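Long-range contacts in Bse634I restriction endonuclease (Geobacillus stearothermophilus, PDB 1KNV), which cleaves DNA at specific sites as a restriction endonuclease of the Cfr10I/Bse634I family, probably with the help of bound metal ions: residues K114-T120 against I182-W188; V107-R113 against L140-P145; S8-E12 against R23-A29. All coordinates share one frame; numbering follows the deposited sequence. Where two conformers were deposited one is given.

Interaction 1. Residues K114-T120 against I182-W188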
loop_
_atom_site.group_PDB
_atom_site.type_symbol
_atom_site.label_atom_id
_atom_site.label_comp_id
_atom_site.label_asym_id
_atom_site.label_seq_id
_atom_site.Cartn_x
_atom_site.Cartn_y
_atom_site.Cartn_z
ATOM N N LYS B 114 -1.970 3.193 26.745
ATOM C CA LYS B 114 -3.146 3.215 27.593
ATOM C C LYS B 114 -3.795 4.592 27.649
ATOM O O LYS B 114 -4.865 4.745 28.232
ATOM C CB LYS B 114 -2.773 2.731 28.995
ATOM C CG LYS B 114 -2.415 1.250 29.022
ATOM C CD LYS B 114 -1.594 0.867 30.233
ATOM C CE LYS B 114 -2.388 1.004 31.500
ATOM N NZ LYS B 114 -1.554 0.672 32.691
ATOM N N ILE B 115 -3.164 5.602 27.051
ATOM C CA ILE B 115 -3.768 6.934 27.052
ATOM C C ILE B 115 -4.794 7.020 25.928
ATOM O O ILE B 115 -5.649 7.901 25.911
ATOM C CB ILE B 115 -2.725 8.079 26.872
ATOM C CG1 ILE B 115 -2.121 8.055 25.466
ATOM C CG2 ILE B 115 -1.629 7.953 27.929
ATOM C CD1 ILE B 115 -1.322 9.315 25.147
ATOM N N PHE B 116 -4.706 6.084 24.992
ATOM C CA PHE B 116 -5.623 6.038 23.866
ATOM C C PHE B 116 -7.032 5.645 24.279
ATOM O O PHE B 116 -7.217 4.903 25.244
ATOM C CB PHE B 116 -5.114 5.033 22.839
ATOM C CG PHE B 116 -3.958 5.529 22.029
ATOM C CD1 PHE B 116 -3.041 4.628 21.487
ATOM C CD2 PHE B 116 -3.814 6.889 21.764
ATOM C CE1 PHE B 116 -1.990 5.072 20.682
ATOM C CE2 PHE B 116 -2.779 7.349 20.970
ATOM C CZ PHE B 116 -1.858 6.436 20.423
ATOM N N ASP B 117 -8.025 6.143 23.544
ATOM C CA ASP B 117 -9.405 5.796 23.834
ATOM C C ASP B 117 -9.643 4.332 23.478
ATOM O O ASP B 117 -8.810 3.671 22.843
ATOM C CB ASP B 117 -10.383 6.724 23.084
ATOM C CG ASP B 117 -10.140 6.785 21.576
ATOM O OD1 ASP B 117 -10.599 7.766 20.954
ATOM O OD2 ASP B 117 -9.523 5.876 20.991
ATOM N N ASN B 118 -10.782 3.815 23.896
ATOM C CA ASN B 118 -11.113 2.427 23.639
ATOM C C ASN B 118 -11.104 2.022 22.157
ATOM O O ASN B 118 -10.576 0.970 21.797
ATOM C CB ASN B 118 -12.478 2.124 24.257
ATOM C CG ASN B 118 -12.919 0.714 24.003
ATOM O OD1 ASN B 118 -12.267 -0.248 24.434
ATOM N ND2 ASN B 118 -14.031 0.571 23.289
ATOM N N GLU B 119 -11.693 2.851 21.304
ATOM C CA GLU B 119 -11.761 2.551 19.881
ATOM C C GLU B 119 -10.382 2.295 19.279
ATOM O O GLU B 119 -10.191 1.344 18.522
ATOM C CB GLU B 119 -12.458 3.701 19.150
ATOM C CG GLU B 119 -12.436 3.613 17.639
ATOM C CD GLU B 119 -13.180 4.764 16.981
ATOM O OE1 GLU B 119 -13.104 5.909 17.481
ATOM O OE2 GLU B 119 -13.834 4.532 15.946
ATOM N N THR B 120 -9.422 3.148 19.622
ATOM C CA THR B 120 -8.062 3.013 19.125
ATOM C C THR B 120 -7.347 1.781 19.691
ATOM O O THR B 120 -6.701 1.048 18.946
ATOM C CB THR B 120 -7.251 4.275 19.449
ATOM O OG1 THR B 120 -7.844 5.399 18.779
ATOM C CG2 THR B 120 -5.797 4.099 19.012
ATOM N N ILE B 182 -5.102 11.429 31.830
ATOM C CA ILE B 182 -5.618 11.258 30.484
ATOM C C ILE B 182 -5.737 9.822 30.018
ATOM O O ILE B 182 -6.029 9.589 28.852
ATOM C CB ILE B 182 -4.760 12.017 29.459
ATOM C CG1 ILE B 182 -3.364 11.415 29.409
ATOM C CG2 ILE B 182 -4.675 13.496 29.828
ATOM C CD1 ILE B 182 -2.516 12.012 28.325
ATOM N N GLU B 183 -5.521 8.859 30.912
ATOM C CA GLU B 183 -5.622 7.457 30.533
ATOM C C GLU B 183 -6.980 7.139 29.913
ATOM O O GLU B 183 -8.024 7.417 30.506
ATOM C CB GLU B 183 -5.379 6.550 31.745
ATOM C CG GLU B 183 -5.726 5.060 31.522
ATOM C CD GLU B 183 -5.189 4.146 32.628
ATOM O OE1 GLU B 183 -5.071 4.614 33.786
ATOM O OE2 GLU B 183 -4.897 2.958 32.341
ATOM N N GLY B 184 -6.939 6.572 28.705
ATOM C CA GLY B 184 -8.135 6.183 27.976
ATOM C C GLY B 184 -8.926 7.322 27.386
ATOM O O GLY B 184 -10.005 7.108 26.856
ATOM N N LYS B 185 -8.383 8.527 27.441
ATOM C CA LYS B 185 -9.081 9.707 26.937
ATOM C C LYS B 185 -8.554 10.334 25.650
ATOM O O LYS B 185 -9.205 11.202 25.076
ATOM C CB LYS B 185 -9.041 10.814 27.994
ATOM C CG LYS B 185 -9.702 10.526 29.336
ATOM C CD LYS B 185 -9.344 11.650 30.312
ATOM C CE LYS B 185 -10.264 11.684 31.517
ATOM N NZ LYS B 185 -10.318 10.370 32.209
ATOM N N CYS B 186 -7.388 9.894 25.196
ATOM C CA CYS B 186 -6.792 10.472 24.002
ATOM C C CYS B 186 -7.202 9.891 22.666
ATOM O O CYS B 186 -7.133 8.688 22.456
ATOM C CB CYS B 186 -5.276 10.411 24.109
ATOM S SG CYS B 186 -4.667 11.312 25.504
ATOM N N LYS B 187 -7.619 10.771 21.762
ATOM C CA LYS B 187 -7.996 10.361 20.421
ATOM C C LYS B 187 -6.634 10.058 19.811
ATOM O O LYS B 187 -5.663 10.769 20.067
ATOM C CB LYS B 187 -8.665 11.515 19.669
ATOM C CG LYS B 187 -10.088 11.835 20.119
ATOM C CD LYS B 187 -10.609 13.098 19.437
ATOM C CE LYS B 187 -10.401 13.043 17.916
ATOM N NZ LYS B 187 -11.048 14.186 17.184
ATOM N N TRP B 188 -6.560 9.001 19.017
ATOM C CA TRP B 188 -5.300 8.599 18.416
ATOM C C TRP B 188 -4.550 9.717 17.703
ATOM O O TRP B 188 -3.327 9.795 17.806
ATOM C CB TRP B 188 -5.528 7.443 17.443
ATOM C CG TRP B 188 -6.095 7.871 16.149
ATOM C CD1 TRP B 188 -7.399 8.158 15.875
ATOM C CD2 TRP B 188 -5.368 8.093 14.934
ATOM N NE1 TRP B 188 -7.529 8.547 14.556
ATOM C CE2 TRP B 188 -6.294 8.517 13.961
ATOM C CE3 TRP B 188 -4.018 7.981 14.577
ATOM C CZ2 TRP B 188 -5.915 8.817 12.656
ATOM C CZ3 TRP B 188 -3.646 8.279 13.284
ATOM C CH2 TRP B 188 -4.587 8.693 12.342
HETATM O O HOH W 1 -9.618 7.852 18.403
HETATM O O HOH W 2 -12.640 5.415 25.602
#

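Interaction 2. Residues V107-R113 against L140-P145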
loop_
_atom_site.group_PDB
_atom_site.type_symbol
_atom_site.label_atom_id
_atom_site.label_comp_id
_atom_site.label_asym_id
_atom_site.label_seq_id
_atom_site.Cartn_x
_atom_site.Cartn_y
_atom_site.Cartn_z
ATOM N N VAL B 107 7.721 1.809 29.738
ATOM C CA VAL B 107 6.567 1.041 29.272
ATOM C C VAL B 107 6.008 0.020 30.268
ATOM O O VAL B 107 4.802 -0.246 30.282
ATOM C CB VAL B 107 6.899 0.330 27.937
ATOM C CG1 VAL B 107 7.901 -0.791 28.177
ATOM C CG2 VAL B 107 5.622 -0.179 27.283
ATOM N N LYS B 108 6.864 -0.547 31.105
ATOM C CA LYS B 108 6.397 -1.528 32.068
ATOM C C LYS B 108 5.621 -0.890 33.211
ATOM O O LYS B 108 4.706 -1.491 33.769
ATOM C CB LYS B 108 7.573 -2.335 32.589
ATOM C CG LYS B 108 8.232 -3.159 31.496
ATOM C CD LYS B 108 9.284 -4.102 32.061
ATOM C CE LYS B 108 9.955 -4.909 30.955
ATOM N NZ LYS B 108 11.072 -5.762 31.478
ATOM N N THR B 109 5.980 0.338 33.552
ATOM C CA THR B 109 5.292 1.070 34.608
ATOM C C THR B 109 3.906 1.482 34.111
ATOM O O THR B 109 2.893 1.270 34.781
ATOM C CB THR B 109 6.064 2.340 34.982
ATOM O OG1 THR B 109 7.344 1.973 35.503
ATOM C CG2 THR B 109 5.299 3.159 36.016
ATOM N N PHE B 110 3.871 2.075 32.925
ATOM C CA PHE B 110 2.624 2.526 32.336
ATOM C C PHE B 110 2.814 2.642 30.837
ATOM O O PHE B 110 3.428 3.597 30.369
ATOM C CB PHE B 110 2.239 3.894 32.900
ATOM C CG PHE B 110 0.883 4.384 32.448
ATOM C CD1 PHE B 110 -0.246 4.172 33.232
ATOM C CD2 PHE B 110 0.737 5.057 31.241
ATOM C CE1 PHE B 110 -1.492 4.626 32.823
ATOM C CE2 PHE B 110 -0.506 5.515 30.825
ATOM C CZ PHE B 110 -1.622 5.299 31.616
ATOM N N ASP B 111 2.297 1.666 30.089
ATOM C CA ASP B 111 2.386 1.670 28.631
ATOM C C ASP B 111 1.618 2.892 28.139
ATOM O O ASP B 111 0.411 2.997 28.367
ATOM C CB ASP B 111 1.744 0.407 28.074
ATOM C CG ASP B 111 1.786 0.353 26.568
ATOM O OD1 ASP B 111 1.952 1.415 25.935
ATOM O OD2 ASP B 111 1.640 -0.758 26.013
ATOM N N PHE B 112 2.308 3.805 27.456
ATOM C CA PHE B 112 1.686 5.044 26.965
ATOM C C PHE B 112 0.437 4.789 26.134
ATOM O O PHE B 112 -0.464 5.631 26.087
ATOM C CB PHE B 112 2.694 5.869 26.146
ATOM C CG PHE B 112 2.741 5.510 24.674
ATOM C CD1 PHE B 112 1.983 6.217 23.747
ATOM C CD2 PHE B 112 3.522 4.452 24.226
ATOM C CE1 PHE B 112 2.005 5.872 22.390
ATOM C CE2 PHE B 112 3.548 4.100 22.881
ATOM C CZ PHE B 112 2.786 4.814 21.958
ATOM N N ARG B 113 0.390 3.634 25.474
ATOM C CA ARG B 113 -0.754 3.265 24.645
ATOM C C ARG B 113 -2.066 3.288 25.423
ATOM O O ARG B 113 -3.138 3.411 24.843
ATOM C CB ARG B 113 -0.518 1.886 24.028
ATOM C CG ARG B 113 0.545 1.931 22.946
ATOM C CD ARG B 113 1.050 0.563 22.584
ATOM N NE ARG B 113 -0.020 -0.334 22.169
ATOM C CZ ARG B 113 0.194 -1.560 21.708
ATOM N NH1 ARG B 113 1.438 -2.016 21.608
ATOM N NH2 ARG B 113 -0.823 -2.330 21.352
ATOM N N LEU B 140 3.908 -7.542 18.210
ATOM C CA LEU B 140 3.956 -6.084 18.167
ATOM C C LEU B 140 4.495 -5.673 19.517
ATOM O O LEU B 140 3.825 -5.851 20.529
ATOM C CB LEU B 140 2.559 -5.466 17.971
ATOM C CG LEU B 140 2.561 -3.927 17.994
ATOM C CD1 LEU B 140 3.399 -3.408 16.831
ATOM C CD2 LEU B 140 1.155 -3.376 17.922
ATOM N N ILE B 141 5.711 -5.143 19.531
ATOM C CA ILE B 141 6.357 -4.724 20.766
ATOM C C ILE B 141 6.644 -3.244 20.691
ATOM O O ILE B 141 7.458 -2.810 19.886
ATOM C CB ILE B 141 7.692 -5.472 20.975
ATOM C CG1 ILE B 141 7.443 -6.975 21.045
ATOM C CG2 ILE B 141 8.379 -4.993 22.256
ATOM C CD1 ILE B 141 8.696 -7.791 21.164
ATOM N N THR B 142 5.973 -2.465 21.530
ATOM C CA THR B 142 6.174 -1.024 21.532
ATOM C C THR B 142 6.838 -0.582 22.832
ATOM O O THR B 142 6.909 -1.344 23.793
ATOM C CB THR B 142 4.822 -0.284 21.352
ATOM O OG1 THR B 142 3.924 -0.676 22.394
ATOM C CG2 THR B 142 4.192 -0.633 19.994
ATOM N N SER B 143 7.338 0.647 22.851
ATOM C CA SER B 143 7.985 1.195 24.041
ATOM C C SER B 143 7.429 2.592 24.296
ATOM O O SER B 143 6.594 3.081 23.536
ATOM C CB SER B 143 9.503 1.264 23.844
ATOM O OG SER B 143 9.824 2.052 22.711
ATOM N N ASN B 144 7.898 3.229 25.364
ATOM C CA ASN B 144 7.443 4.562 25.736
ATOM C C ASN B 144 8.410 5.681 25.434
ATOM O O ASN B 144 9.573 5.629 25.841
ATOM C CB ASN B 144 7.182 4.642 27.236
ATOM C CG ASN B 144 5.868 4.064 27.629
ATOM O OD1 ASN B 144 5.230 3.363 26.858
ATOM N ND2 ASN B 144 5.453 4.344 28.855
ATOM N N PRO B 145 7.954 6.704 24.702
ATOM C CA PRO B 145 8.856 7.820 24.425
ATOM C C PRO B 145 8.940 8.482 25.804
ATOM O O PRO B 145 8.001 8.363 26.601
ATOM C CB PRO B 145 8.071 8.655 23.422
ATOM C CG PRO B 145 6.674 8.391 23.788
ATOM C CD PRO B 145 6.662 6.896 24.030
HETATM O O HOH W 3 9.871 2.106 27.601
HETATM O O HOH W 4 3.963 1.089 24.161
HETATM O O HOH W 5 2.028 -4.633 21.878
#

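Interaction 3. Residues S8-E12 against R23-A29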
loop_
_atom_site.group_PDB
_atom_site.type_symbol
_atom_site.label_atom_id
_atom_site.label_comp_id
_atom_site.label_asym_id
_atom_site.label_seq_id
_atom_site.Cartn_x
_atom_site.Cartn_y
_atom_site.Cartn_z
ATOM N N SER B 8 19.794 16.332 56.823
ATOM C CA SER B 8 19.149 16.222 55.516
ATOM C C SER B 8 18.394 14.906 55.426
ATOM O O SER B 8 18.694 13.951 56.149
ATOM C CB SER B 8 20.163 16.306 54.369
ATOM O OG SER B 8 19.496 16.134 53.129
ATOM N N ASN B 9 17.392 14.879 54.556
ATOM C CA ASN B 9 16.576 13.689 54.338
ATOM C C ASN B 9 16.794 13.160 52.925
ATOM O O ASN B 9 16.032 12.325 52.434
ATOM C CB ASN B 9 15.098 14.024 54.543
ATOM C CG ASN B 9 14.744 14.194 56.000
ATOM O OD1 ASN B 9 13.813 14.918 56.344
ATOM N ND2 ASN B 9 15.483 13.513 56.869
ATOM N N CYS B 10 17.845 13.652 52.277
ATOM C CA CYS B 10 18.165 13.246 50.917
ATOM C C CYS B 10 18.897 11.913 50.906
ATOM O O CYS B 10 19.432 11.497 49.879
ATOM C CB CYS B 10 19.014 14.315 50.235
ATOM S SG CYS B 10 20.627 14.527 50.963
ATOM N N VAL B 11 18.924 11.264 52.066
ATOM C CA VAL B 11 19.545 9.952 52.247
ATOM C C VAL B 11 18.799 9.291 53.402
ATOM O O VAL B 11 18.339 9.970 54.320
ATOM C CB VAL B 11 21.061 10.041 52.590
ATOM C CG1 VAL B 11 21.829 10.625 51.419
ATOM C CG2 VAL B 11 21.275 10.878 53.840
ATOM N N GLU B 12 18.667 7.972 53.352
ATOM C CA GLU B 12 17.947 7.245 54.388
ATOM C C GLU B 12 18.621 5.915 54.699
ATOM O O GLU B 12 19.183 5.274 53.809
ATOM C CB GLU B 12 16.502 7.027 53.926
ATOM C CG GLU B 12 15.733 5.927 54.623
ATOM C CD GLU B 12 14.297 5.848 54.135
ATOM O OE1 GLU B 12 14.072 6.015 52.919
ATOM O OE2 GLU B 12 13.394 5.608 54.964
ATOM N N ARG B 23 20.049 4.442 51.172
ATOM C CA ARG B 23 19.352 4.747 49.924
ATOM C C ARG B 23 19.229 6.256 49.747
ATOM O O ARG B 23 18.959 6.979 50.703
ATOM C CB ARG B 23 17.943 4.143 49.920
ATOM C CG ARG B 23 17.002 4.803 50.916
ATOM C CD ARG B 23 15.537 4.591 50.569
ATOM N NE ARG B 23 14.874 3.644 51.462
ATOM C CZ ARG B 23 14.883 2.324 51.299
ATOM N NH1 ARG B 23 15.524 1.778 50.269
ATOM N NH2 ARG B 23 14.242 1.547 52.166
ATOM N N ILE B 24 19.432 6.737 48.529
ATOM C CA ILE B 24 19.297 8.163 48.279
ATOM C C ILE B 24 17.816 8.476 48.084
ATOM O O ILE B 24 17.062 7.653 47.571
ATOM C CB ILE B 24 20.054 8.591 47.017
ATOM C CG1 ILE B 24 21.543 8.290 47.185
ATOM C CG2 ILE B 24 19.811 10.070 46.741
ATOM C CD1 ILE B 24 22.363 8.606 45.960
ATOM N N LYS B 25 17.398 9.660 48.512
ATOM C CA LYS B 25 16.010 10.082 48.365
ATOM C C LYS B 25 16.045 11.281 47.418
ATOM O O LYS B 25 16.084 12.431 47.858
ATOM C CB LYS B 25 15.437 10.479 49.729
ATOM C CG LYS B 25 15.552 9.392 50.787
ATOM C CD LYS B 25 14.887 8.107 50.331
ATOM C CE LYS B 25 13.391 8.294 50.193
ATOM N NZ LYS B 25 12.812 8.739 51.483
ATOM N N PRO B 26 16.032 11.018 46.100
ATOM C CA PRO B 26 16.076 12.051 45.058
ATOM C C PRO B 26 15.087 13.186 45.190
ATOM O O PRO B 26 15.431 14.339 44.966
ATOM C CB PRO B 26 15.878 11.255 43.767
ATOM C CG PRO B 26 15.077 10.075 44.214
ATOM C CD PRO B 26 15.748 9.700 45.508
ATOM N N PHE B 27 13.862 12.862 45.568
ATOM C CA PHE B 27 12.824 13.873 45.690
ATOM C C PHE B 27 13.017 14.810 46.868
ATOM O O PHE B 27 12.702 15.996 46.775
ATOM C CB PHE B 27 11.463 13.181 45.737
ATOM C CG PHE B 27 11.210 12.296 44.547
ATOM C CD1 PHE B 27 10.757 10.994 44.712
ATOM C CD2 PHE B 27 11.454 12.761 43.254
ATOM C CE1 PHE B 27 10.551 10.163 43.605
ATOM C CE2 PHE B 27 11.252 11.941 42.145
ATOM C CZ PHE B 27 10.800 10.640 42.320
ATOM N N ASN B 28 13.539 14.295 47.977
ATOM C CA ASN B 28 13.780 15.146 49.137
ATOM C C ASN B 28 14.957 16.062 48.830
ATOM O O ASN B 28 15.019 17.193 49.310
ATOM C CB ASN B 28 14.075 14.316 50.388
ATOM C CG ASN B 28 12.915 13.418 50.778
ATOM O OD1 ASN B 28 11.743 13.783 50.627
ATOM N ND2 ASN B 28 13.236 12.239 51.299
ATOM N N ALA B 29 15.887 15.571 48.020
ATOM C CA ALA B 29 17.045 16.363 47.644
ATOM C C ALA B 29 16.557 17.567 46.855
ATOM O O ALA B 29 17.011 18.691 47.080
ATOM C CB ALA B 29 18.002 15.535 46.792
#

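Interaction 1. Residues K114-T120 against I182-W188
I115 lies alongside I182, the two side chains running the same way, with its CG2 4.1 Å from CG1 of I182; both rest on I150 of strand 147-151. Beside this apolar pair three backbone hydrogen bonds join the two segments. G184 N meets a lone pair of K114 O in the carbonyl plane, C186 N gives a short bond of 2.7 Å to I115 O, and C186 O takes D117 N, making F116 and C186 a single beta bridge. The F116 ring turns its edge to C186 O and brings CE2 3.8 Å from W188 CA. Further on, T120 crosses W188 at about a right angle, its OG1 3.4 Å from W188 CB with CG2 close by, while Y227 stacks on the W188 ring and bonds T120 OG1. D117 N-caps helix 118-131: with CG set between its backbone N and carbonyl carbon (chi1 54°), OD2 accepts from T120 N at 3.1 Å and from T120 OG1 at 2.8 Å. OD1 takes a water, 2.7 Å away, that weakly accepts from W188 N. A leucine in place of D117 would probably leave T120 N and T120 OG1 without their shared acceptor and break the water link to W188. The contact thus illustrates how one carboxylate can cap a helix with one oxygen and, through a weakly bound water, reach the facing loop with the other.

Interaction 2. Residues V107-R113 against L140-P145
Turned beside its own backbone N (chi1 -80°) and with OD1 nearly eclipsing CA (chi2 14°), the N144 amide enters the bend formed by V107-R113 and meets backbone groups at both of its ends. ND2 donates to F110 O at 2.6 Å, with that oxygen almost exactly in the amide plane, and also bonds P105 O just upstream. OD1 receives F112 N at 3.0 Å in an essentially straight N-H bond (178°), although the donor is tilted from the carbonyl plane. Gripped at both ends, the amide has little freedom to turn over. V107 packs CB and CG2 against the same OD1, and a water joins V107 N to N144 N.

The F112 ring presents its edge to N144 OD1, CD2 lying 3.3 Å from that oxygen, and is steeply inclined to the amide. P145 CD sits over one face of the ring and R113 CG over the opposite one. R113, bent at chi3, brings NH1 to T142 OG1, 2.9 Å away and within the guanidinium plane; a water carries NH1 on to L140 O, and NH2 makes a salt bridge with E128 of helix 118-131. D111 closes an Asx turn, its OD1 accepting from R113 N at 2.8 Å, and the same oxygen takes a water that also lies against T142 OG1.

P145 and D146 are consistent with the PD of the PD-(D/E)XK nuclease signature, and D146 binds calcium in a crystal structure of this protein. The chemistry therefore suggests that the chain leading to D146 and strand 147-151 is probably held largely by directional polar bonds, with the sandwiched F112 ring supplying the apolar filling.

Interaction 3. Residues S8-E12 against R23-A29
K25 curls back over S8-E12, each of its torsions near -60°, and can be followed atom by atom. CB lies 3.3 Å from N9 O, and CG touches the same oxygen while also nearing E12 CB. CD then comes 3.4 Å from E12 OE1, CE lies 3.6 Å from E12 OE1, and NZ ends at that carboxylate oxygen in a weak salt-bridge contact of 3.3 Å. The stronger mate of E12 OE1 is R23, whose NE approaches to 2.9 Å. The oxygen lies in the guanidinium plane, yet NE meets it from above the carboxylate plane, and the two flat groups stand nearly perpendicular (86°). Two cations thus share one oxygen, which probably draws the carboxylate's charge toward that side.

The backbones support this network. E12 and R23 form a hydrogen-bonded antiparallel pair, V11 and I24 the neighbouring non-hydrogen-bonded one, and K25 N donates to C10 O in a nearly straight N-H bond, although from well above the carbonyl plane. Beyond the strand, N28 ND2 bonds N9 O at 3.0 Å, and C10 CB rests 3.8 Å from A29 CB.

The contact marks the open end of the hairpin 11-16/19-24, where the second strand passes directly into helix 26-33 with K25 at the N-cap position. V11 packs on V54 of helix 43-60 and I24 on F71 and T74 of helix 68-93, while R23 on the other face makes a cation-pi contact with Y14.

Along the chain interaction 3 closes first; interactions 1 and 2 follow with alternating segments, both using the region that leads into helix 118-131. Their centres are about 14 Å apart and they touch, F110 of interaction 2 packing against I115 and E183 of interaction 1. Both lie by strand 147-151 of the mixed five-stranded sheet: I115 and I182 cover that strand, P145 comes shortly before it, and helix 203-227 lies against both contacts. This ties them to the part of the fold holding D146. Interaction 3 lies apart, its centre about 36 Å from that of interaction 1 and 29 Å from that of interaction 2, joining the N-terminal hairpin to helix 26-33.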